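Local coordinates for protein D-hydantoinase (PDB 1NFG) that probably catalyses the stereospecific hydrolysis of the cyclic amide bond of D-hydantoin derivatives, using two zinc ions per subunit, at residues R47-H59 with F361-M375. Sequence-based numbering, arbitrary orientation.
Sequences RYVFPGGIDVHTH and FVELVATRPAKVFGM. With ZN (zinc ion), chain E.
Ile54 packs against helix 358-372 between Ala366 and Ala370, its chain running out until CD1 lies 3.6 Å from Ala370 CB. With CG1 anti to the carbonyl carbon (chi1 -63°), the other branch, CG2, faces Pro369 CB and Met375 CE; the methionine, bent at its thioether, lies alongside the isoleucine, pointing the opposite way. The backbone joins in: Ile54 N gives a nearly straight hydrogen bond (172°) to Val365 O, 3.0 Å away and in the carbonyl plane. This carbonyl is available because Pro369 has no N-H to offer it, just where the helix widens into a pi-type turn. Small Ala366 lets the strand come close, its CA 4.7 Å from Ile54 CA. Farther along, branched Val56 meets the Phe373 ring obliquely with both methyls, CG1 near CD2 and CG2 3.5 Å from Phe373 CE2, while CG1 also reaches Pro369 CB. At the other end the flat Phe50 ring gives Phe361 CE2 a face to lie on, the planes inclined at 54°, and forked Val362 fills two places, its methyls divided between Phe50 CD1 and Pro51 CD. Beyond this apolar packing, His57 and His59 bind a zinc ion together with Asp313 and the carbamate of carboxylated Lys148, as befits the HxH motif ending the first barrel strand of amidohydrolases. Strand 48-58 pairs with strands 8-12, 85-93 and 390-400, while helix 343-352 packs against Phe361 and Val365.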
ATOM      1  N   ARG A  47       0.299  37.332 -26.462  1.00 28.10           N
ATOM      2  CA  ARG A  47       1.298  36.568 -25.731  1.00 25.85           C
ATOM      3  C   ARG A  47       1.048  36.522 -24.233  1.00 25.16           C
ATOM      4  O   ARG A  47       0.341  37.363 -23.673  1.00 24.65           O
ATOM      5  CB  ARG A  47       2.684  37.144 -25.997  1.00 26.45           C
ATOM      6  CG  ARG A  47       3.159  36.962 -27.425  1.00 27.20           C
ATOM      7  CD  ARG A  47       4.497  37.636 -27.619  1.00 28.45           C
ATOM      8  NE  ARG A  47       5.083  37.348 -28.923  1.00 30.14           N
ATOM      9  CZ  ARG A  47       6.257  37.826 -29.325  1.00 30.69           C
ATOM     10  NH1 ARG A  47       6.959  38.613 -28.520  1.00 30.16           N
ATOM     11  NH2 ARG A  47       6.732  37.512 -30.526  1.00 30.01           N
ATOM     12  N   TYR A  48       1.625  35.515 -23.591  1.00 24.86           N
ATOM     13  CA  TYR A  48       1.490  35.359 -22.153  1.00 25.40           C
ATOM     14  C   TYR A  48       2.663  36.063 -21.480  1.00 24.53           C
ATOM     15  O   TYR A  48       3.772  36.104 -22.018  1.00 24.44           O
ATOM     16  CB  TYR A  48       1.513  33.877 -21.758  1.00 27.91           C
ATOM     17  CG  TYR A  48       0.305  33.058 -22.176  1.00 30.79           C
ATOM     18  CD1 TYR A  48      -0.991  33.464 -21.853  1.00 31.14           C
ATOM     19  CD2 TYR A  48       0.464  31.840 -22.837  1.00 32.13           C
ATOM     20  CE1 TYR A  48      -2.095  32.678 -22.174  1.00 31.24           C
ATOM     21  CE2 TYR A  48      -0.635  31.044 -23.162  1.00 32.70           C
ATOM     22  CZ  TYR A  48      -1.910  31.469 -22.826  1.00 32.72           C
ATOM     23  OH  TYR A  48      -2.994  30.676 -23.132  1.00 33.23           O
ATOM     24  N   VAL A  49       2.411  36.621 -20.305  1.00 22.59           N
ATOM     25  CA  VAL A  49       3.449  37.288 -19.538  1.00 21.74           C
ATOM     26  C   VAL A  49       3.654  36.405 -18.314  1.00 22.29           C
ATOM     27  O   VAL A  49       2.952  36.560 -17.310  1.00 21.45           O
ATOM     28  CB  VAL A  49       2.996  38.695 -19.083  1.00 22.79           C
ATOM     29  CG1 VAL A  49       4.092  39.363 -18.267  1.00 20.15           C
ATOM     30  CG2 VAL A  49       2.629  39.539 -20.293  1.00 20.86           C
ATOM     31  N   PHE A  50       4.604  35.474 -18.412  1.00 21.77           N
ATOM     32  CA  PHE A  50       4.909  34.533 -17.327  1.00 20.03           C
ATOM     33  C   PHE A  50       6.051  34.995 -16.434  1.00 20.54           C
ATOM     34  O   PHE A  50       6.895  35.793 -16.849  1.00 21.30           O
ATOM     35  CB  PHE A  50       5.368  33.179 -17.879  1.00 18.00           C
ATOM     36  CG  PHE A  50       4.314  32.391 -18.594  1.00 17.89           C
ATOM     37  CD1 PHE A  50       3.060  32.183 -18.025  1.00 18.16           C
ATOM     38  CD2 PHE A  50       4.620  31.759 -19.796  1.00 16.61           C
ATOM     39  CE1 PHE A  50       2.126  31.340 -18.648  1.00 18.90           C
ATOM     40  CE2 PHE A  50       3.698  30.917 -20.425  1.00 17.96           C
ATOM     41  CZ  PHE A  50       2.447  30.706 -19.850  1.00 17.14           C
ATOM     42  N   PRO A  51       6.090  34.500 -15.185  1.00 20.78           N
ATOM     43  CA  PRO A  51       7.185  34.878 -14.287  1.00 20.45           C
ATOM     44  C   PRO A  51       8.402  34.166 -14.896  1.00 21.05           C
ATOM     45  O   PRO A  51       8.240  33.167 -15.602  1.00 21.77           O
ATOM     46  CB  PRO A  51       6.773  34.247 -12.959  1.00 18.85           C
ATOM     47  CG  PRO A  51       5.294  34.305 -13.003  1.00 18.16           C
ATOM     48  CD  PRO A  51       4.987  33.880 -14.428  1.00 20.00           C
ATOM     49  N   GLY A  52       9.609  34.658 -14.652  1.00 21.27           N
ATOM     50  CA  GLY A  52      10.775  33.998 -15.224  1.00 18.56           C
ATOM     51  C   GLY A  52      11.011  32.598 -14.672  1.00 17.99           C
ATOM     52  O   GLY A  52      10.822  32.351 -13.478  1.00 14.73           O
ATOM     53  N   GLY A  53      11.425  31.680 -15.541  1.00 17.69           N
ATOM     54  CA  GLY A  53      11.683  30.319 -15.107  1.00 18.78           C
ATOM     55  C   GLY A  53      12.738  30.234 -14.013  1.00 18.99           C
ATOM     56  O   GLY A  53      13.656  31.050 -13.953  1.00 19.30           O
ATOM     57  N   ILE A  54      12.607  29.242 -13.140  1.00 18.64           N
ATOM     58  CA  ILE A  54      13.555  29.055 -12.049  1.00 19.38           C
ATOM     59  C   ILE A  54      13.982  27.594 -11.977  1.00 20.44           C
ATOM     60  O   ILE A  54      13.215  26.741 -11.537  1.00 22.63           O
ATOM     61  CB  ILE A  54      12.933  29.465 -10.710  1.00 18.52           C
ATOM     62  CG1 ILE A  54      12.606  30.963 -10.738  1.00 18.39           C
ATOM     63  CG2 ILE A  54      13.884  29.131  -9.573  1.00 17.42           C
ATOM     64  CD1 ILE A  54      11.950  31.471  -9.478  1.00 16.50           C
ATOM     65  N   ASP A  55      15.211  27.314 -12.405  1.00 19.82           N
ATOM     66  CA  ASP A  55      15.730  25.951 -12.421  1.00 19.54           C
ATOM     67  C   ASP A  55      16.626  25.661 -11.215  1.00 20.24           C
ATOM     68  O   ASP A  55      17.802  26.017 -11.207  1.00 22.34           O
ATOM     69  CB  ASP A  55      16.511  25.726 -13.713  1.00 17.72           C
ATOM     70  CG  ASP A  55      16.785  24.276 -13.971  1.00 18.15           C
ATOM     71  OD1 ASP A  55      16.769  23.490 -12.996  1.00 18.36           O
ATOM     72  OD2 ASP A  55      17.027  23.925 -15.143  1.00 17.00           O
ATOM     73  N   VAL A  56      16.073  24.998 -10.204  1.00 19.52           N
ATOM     74  CA  VAL A  56      16.830  24.697  -8.997  1.00 18.54           C
ATOM     75  C   VAL A  56      17.707  23.447  -9.061  1.00 19.30           C
ATOM     76  O   VAL A  56      18.149  22.947  -8.028  1.00 18.58           O
ATOM     77  CB  VAL A  56      15.888  24.585  -7.769  1.00 18.57           C
ATOM     78  CG1 VAL A  56      15.056  25.855  -7.652  1.00 17.30           C
ATOM     79  CG2 VAL A  56      14.992  23.352  -7.886  1.00 13.65           C
ATOM     80  N   HIS A  57      17.974  22.941 -10.259  1.00 19.92           N
ATOM     81  CA  HIS A  57      18.817  21.756 -10.371  1.00 21.72           C
ATOM     82  C   HIS A  57      19.710  21.806 -11.604  1.00 22.78           C
ATOM     83  O   HIS A  57      19.395  21.201 -12.632  1.00 23.93           O
ATOM     84  CB  HIS A  57      17.954  20.491 -10.404  1.00 22.43           C
ATOM     85  CG  HIS A  57      18.729  19.216 -10.241  1.00 24.41           C
ATOM     86  ND1 HIS A  57      18.174  18.075  -9.697  1.00 24.89           N
ATOM     87  CD2 HIS A  57      20.010  18.899 -10.545  1.00 25.50           C
ATOM     88  CE1 HIS A  57      19.082  17.116  -9.670  1.00 25.49           C
ATOM     89  NE2 HIS A  57      20.204  17.590 -10.178  1.00 26.40           N
ATOM     90  N   THR A  58      20.828  22.523 -11.492  1.00 21.97           N
ATOM     91  CA  THR A  58      21.775  22.643 -12.595  1.00 23.11           C
ATOM     92  C   THR A  58      23.212  22.348 -12.190  1.00 24.48           C
ATOM     93  O   THR A  58      23.598  22.486 -11.025  1.00 23.93           O
ATOM     94  CB  THR A  58      21.769  24.062 -13.216  1.00 22.66           C
ATOM     95  OG1 THR A  58      22.072  25.033 -12.202  1.00 24.48           O
ATOM     96  CG2 THR A  58      20.427  24.373 -13.830  1.00 22.70           C
ATOM     97  N   HIS A  59      23.993  21.933 -13.181  1.00 26.97           N
ATOM     98  CA  HIS A  59      25.412  21.644 -13.020  1.00 28.78           C
ATOM     99  C   HIS A  59      26.034  22.370 -14.203  1.00 30.47           C
ATOM    100  O   HIS A  59      26.633  21.769 -15.097  1.00 30.73           O
ATOM    101  CB  HIS A  59      25.664  20.141 -13.106  1.00 29.49           C
ATOM    102  CG  HIS A  59      24.949  19.353 -12.052  1.00 29.65           C
ATOM    103  ND1 HIS A  59      25.157  19.553 -10.704  1.00 28.76           N
ATOM    104  CD2 HIS A  59      24.023  18.369 -12.147  1.00 29.56           C
ATOM    105  CE1 HIS A  59      24.392  18.727 -10.014  1.00 29.47           C
ATOM    106  NE2 HIS A  59      23.694  17.998 -10.865  1.00 31.28           N
ATOM    107  N   PHE A 361       1.637  25.107 -14.819  1.00 23.32           N
ATOM    108  CA  PHE A 361       2.891  25.256 -15.539  1.00 23.19           C
ATOM    109  C   PHE A 361       3.771  26.261 -14.793  1.00 24.02           C
ATOM    110  O   PHE A 361       4.928  25.979 -14.484  1.00 24.80           O
ATOM    111  CB  PHE A 361       2.622  25.765 -16.948  1.00 23.18           C
ATOM    112  CG  PHE A 361       3.858  26.204 -17.680  1.00 26.02           C
ATOM    113  CD1 PHE A 361       4.769  25.270 -18.163  1.00 27.02           C
ATOM    114  CD2 PHE A 361       4.108  27.556 -17.895  1.00 25.66           C
ATOM    115  CE1 PHE A 361       5.910  25.677 -18.857  1.00 27.18           C
ATOM    116  CE2 PHE A 361       5.241  27.972 -18.583  1.00 25.89           C
ATOM    117  CZ  PHE A 361       6.145  27.030 -19.067  1.00 26.40           C
ATOM    118  N   VAL A 362       3.210  27.431 -14.503  1.00 22.53           N
ATOM    119  CA  VAL A 362       3.935  28.474 -13.793  1.00 21.39           C
ATOM    120  C   VAL A 362       4.315  28.025 -12.386  1.00 22.51           C
ATOM    121  O   VAL A 362       5.431  28.271 -11.928  1.00 24.38           O
ATOM    122  CB  VAL A 362       3.098  29.778 -13.712  1.00 21.53           C
ATOM    123  CG1 VAL A 362       3.844  30.847 -12.895  1.00 18.68           C
ATOM    124  CG2 VAL A 362       2.802  30.285 -15.124  1.00 17.21           C
ATOM    125  N   GLU A 363       3.390  27.371 -11.696  1.00 22.50           N
ATOM    126  CA  GLU A 363       3.666  26.888 -10.348  1.00 22.43           C
ATOM    127  C   GLU A 363       4.914  26.008 -10.330  1.00 21.70           C
ATOM    128  O   GLU A 363       5.838  26.228  -9.551  1.00 21.80           O
ATOM    129  CB  GLU A 363       2.477  26.078  -9.812  1.00 23.80           C
ATOM    130  CG  GLU A 363       2.805  25.258  -8.557  1.00 25.87           C
ATOM    131  CD  GLU A 363       1.713  24.264  -8.172  1.00 26.64           C
ATOM    132  OE1 GLU A 363       1.005  23.751  -9.067  1.00 28.60           O
ATOM    133  OE2 GLU A 363       1.574  23.977  -6.967  1.00 26.97           O
ATOM    134  N   LEU A 364       4.930  25.017 -11.208  1.00 21.74           N
ATOM    135  CA  LEU A 364       6.026  24.061 -11.293  1.00 23.09           C
ATOM    136  C   LEU A 364       7.313  24.619 -11.861  1.00 24.41           C
ATOM    137  O   LEU A 364       8.402  24.352 -11.358  1.00 26.47           O
ATOM    138  CB  LEU A 364       5.601  22.873 -12.153  1.00 21.15           C
ATOM    139  CG  LEU A 364       4.427  22.045 -11.647  1.00 18.87           C
ATOM    140  CD1 LEU A 364       3.984  21.073 -12.725  1.00 15.87           C
ATOM    141  CD2 LEU A 364       4.845  21.319 -10.380  1.00 20.02           C
ATOM    142  N   VAL A 365       7.174  25.384 -12.929  1.00 24.52           N
ATOM    143  CA  VAL A 365       8.306  25.963 -13.630  1.00 23.47           C
ATOM    144  C   VAL A 365       8.990  27.136 -12.917  1.00 23.80           C
ATOM    145  O   VAL A 365      10.157  27.435 -13.190  1.00 22.66           O
ATOM    146  CB  VAL A 365       7.840  26.358 -15.059  1.00 23.22           C
ATOM    147  CG1 VAL A 365       8.434  27.663 -15.490  1.00 24.17           C
ATOM    148  CG2 VAL A 365       8.195  25.256 -16.022  1.00 20.93           C
ATOM    149  N   ALA A 366       8.291  27.784 -11.985  1.00 23.69           N
ATOM    150  CA  ALA A 366       8.890  28.924 -11.307  1.00 22.60           C
ATOM    151  C   ALA A 366       8.434  29.268  -9.888  1.00 22.88           C
ATOM    152  O   ALA A 366       9.260  29.408  -8.987  1.00 24.24           O
ATOM    153  CB  ALA A 366       8.743  30.151 -12.188  1.00 23.11           C
ATOM    154  N   THR A 367       7.130  29.406  -9.676  1.00 22.12           N
ATOM    155  CA  THR A 367       6.638  29.807  -8.361  1.00 20.87           C
ATOM    156  C   THR A 367       6.865  28.848  -7.201  1.00 21.02           C
ATOM    157  O   THR A 367       7.283  29.271  -6.122  1.00 21.79           O
ATOM    158  CB  THR A 367       5.137  30.158  -8.413  1.00 20.16           C
ATOM    159  OG1 THR A 367       4.906  31.089  -9.475  1.00 21.56           O
ATOM    160  CG2 THR A 367       4.693  30.799  -7.109  1.00 17.77           C
ATOM    161  N   ARG A 368       6.595  27.565  -7.399  1.00 20.48           N
ATOM    162  CA  ARG A 368       6.779  26.620  -6.304  1.00 20.38           C
ATOM    163  C   ARG A 368       8.253  26.454  -5.901  1.00 19.09           C
ATOM    164  O   ARG A 368       8.564  26.425  -4.710  1.00 18.62           O
ATOM    165  CB  ARG A 368       6.144  25.270  -6.657  1.00 21.87           C
ATOM    166  CG  ARG A 368       5.788  24.425  -5.443  1.00 21.32           C
ATOM    167  CD  ARG A 368       4.930  23.229  -5.821  1.00 21.58           C
ATOM    168  NE  ARG A 368       4.665  22.376  -4.664  1.00 24.09           N
ATOM    169  CZ  ARG A 368       3.918  21.274  -4.691  1.00 24.87           C
ATOM    170  NH1 ARG A 368       3.344  20.878  -5.816  1.00 23.77           N
ATOM    171  NH2 ARG A 368       3.758  20.551  -3.588  1.00 24.87           N
ATOM    172  N   PRO A 369       9.178  26.355  -6.880  1.00 18.25           N
ATOM    173  CA  PRO A 369      10.615  26.201  -6.598  1.00 19.08           C
ATOM    174  C   PRO A 369      11.113  27.382  -5.773  1.00 20.98           C
ATOM    175  O   PRO A 369      11.819  27.218  -4.765  1.00 20.81           O
ATOM    176  CB  PRO A 369      11.248  26.202  -7.984  1.00 19.11           C
ATOM    177  CG  PRO A 369      10.167  25.668  -8.863  1.00 19.05           C
ATOM    178  CD  PRO A 369       8.925  26.331  -8.330  1.00 17.78           C
ATOM    179  N   ALA A 370      10.734  28.578  -6.222  1.00 20.76           N
ATOM    180  CA  ALA A 370      11.105  29.815  -5.552  1.00 21.67           C
ATOM    181  C   ALA A 370      10.671  29.762  -4.095  1.00 21.75           C
ATOM    182  O   ALA A 370      11.418  30.152  -3.198  1.00 22.75           O
ATOM    183  CB  ALA A 370      10.449  31.001  -6.249  1.00 22.14           C
ATOM    184  N   LYS A 371       9.457  29.279  -3.861  1.00 21.20           N
ATOM    185  CA  LYS A 371       8.946  29.179  -2.504  1.00 21.06           C
ATOM    186  C   LYS A 371       9.802  28.248  -1.660  1.00 21.37           C
ATOM    187  O   LYS A 371      10.292  28.637  -0.602  1.00 22.41           O
ATOM    188  CB  LYS A 371       7.507  28.663  -2.503  1.00 21.68           C
ATOM    189  CG  LYS A 371       6.464  29.677  -2.916  1.00 22.64           C
ATOM    190  CD  LYS A 371       5.083  29.056  -2.871  1.00 23.28           C
ATOM    191  CE  LYS A 371       3.996  30.078  -3.150  1.00 24.43           C
ATOM    192  NZ  LYS A 371       2.656  29.435  -3.187  1.00 24.00           N
ATOM    193  N   VAL A 372       9.986  27.022  -2.133  1.00 19.97           N
ATOM    194  CA  VAL A 372      10.765  26.040  -1.392  1.00 19.76           C
ATOM    195  C   VAL A 372      12.185  26.493  -1.073  1.00 20.25           C
ATOM    196  O   VAL A 372      12.609  26.439   0.078  1.00 19.74           O
ATOM    197  CB  VAL A 372      10.829  24.694  -2.154  1.00 19.61           C
ATOM    198  CG1 VAL A 372      11.720  23.700  -1.412  1.00 15.51           C
ATOM    199  CG2 VAL A 372       9.424  24.136  -2.313  1.00 18.17           C
ATOM    200  N   PHE A 373      12.909  26.961  -2.083  1.00 20.50           N
ATOM    201  CA  PHE A 373      14.288  27.377  -1.880  1.00 20.60           C
ATOM    202  C   PHE A 373      14.550  28.822  -1.436  1.00 20.82           C
ATOM    203  O   PHE A 373      15.597  29.392  -1.729  1.00 20.27           O
ATOM    204  CB  PHE A 373      15.082  27.015  -3.130  1.00 20.78           C
ATOM    205  CG  PHE A 373      15.129  25.535  -3.380  1.00 22.44           C
ATOM    206  CD1 PHE A 373      15.947  24.712  -2.604  1.00 22.98           C
ATOM    207  CD2 PHE A 373      14.299  24.947  -4.331  1.00 23.57           C
ATOM    208  CE1 PHE A 373      15.939  23.319  -2.768  1.00 22.64           C
ATOM    209  CE2 PHE A 373      14.278  23.554  -4.506  1.00 24.24           C
ATOM    210  CZ  PHE A 373      15.102  22.739  -3.719  1.00 24.22           C
ATOM    211  N   GLY A 374      13.588  29.387  -0.710  1.00 21.73           N
ATOM    212  CA  GLY A 374      13.693  30.730  -0.155  1.00 21.75           C
ATOM    213  C   GLY A 374      14.028  31.923  -1.027  1.00 22.40           C
ATOM    214  O   GLY A 374      14.920  32.696  -0.689  1.00 22.91           O
ATOM    215  N   MET A 375      13.308  32.090  -2.130  1.00 23.02           N
ATOM    216  CA  MET A 375      13.536  33.212  -3.035  1.00 23.20           C
ATOM    217  C   MET A 375      12.212  33.905  -3.341  1.00 24.21           C
ATOM    218  O   MET A 375      12.149  34.795  -4.191  1.00 25.24           O
ATOM    219  CB  MET A 375      14.144  32.721  -4.345  1.00 23.80           C
ATOM    220  CG  MET A 375      15.425  31.942  -4.184  1.00 24.81           C
ATOM    221  SD  MET A 375      16.076  31.461  -5.784  1.00 27.96           S
ATOM    222  CE  MET A 375      15.074  30.021  -6.145  1.00 27.20           C
TER
HETATM  223 ZN    ZN E 501      22.173  16.281 -10.459  1.00 21.03          ZN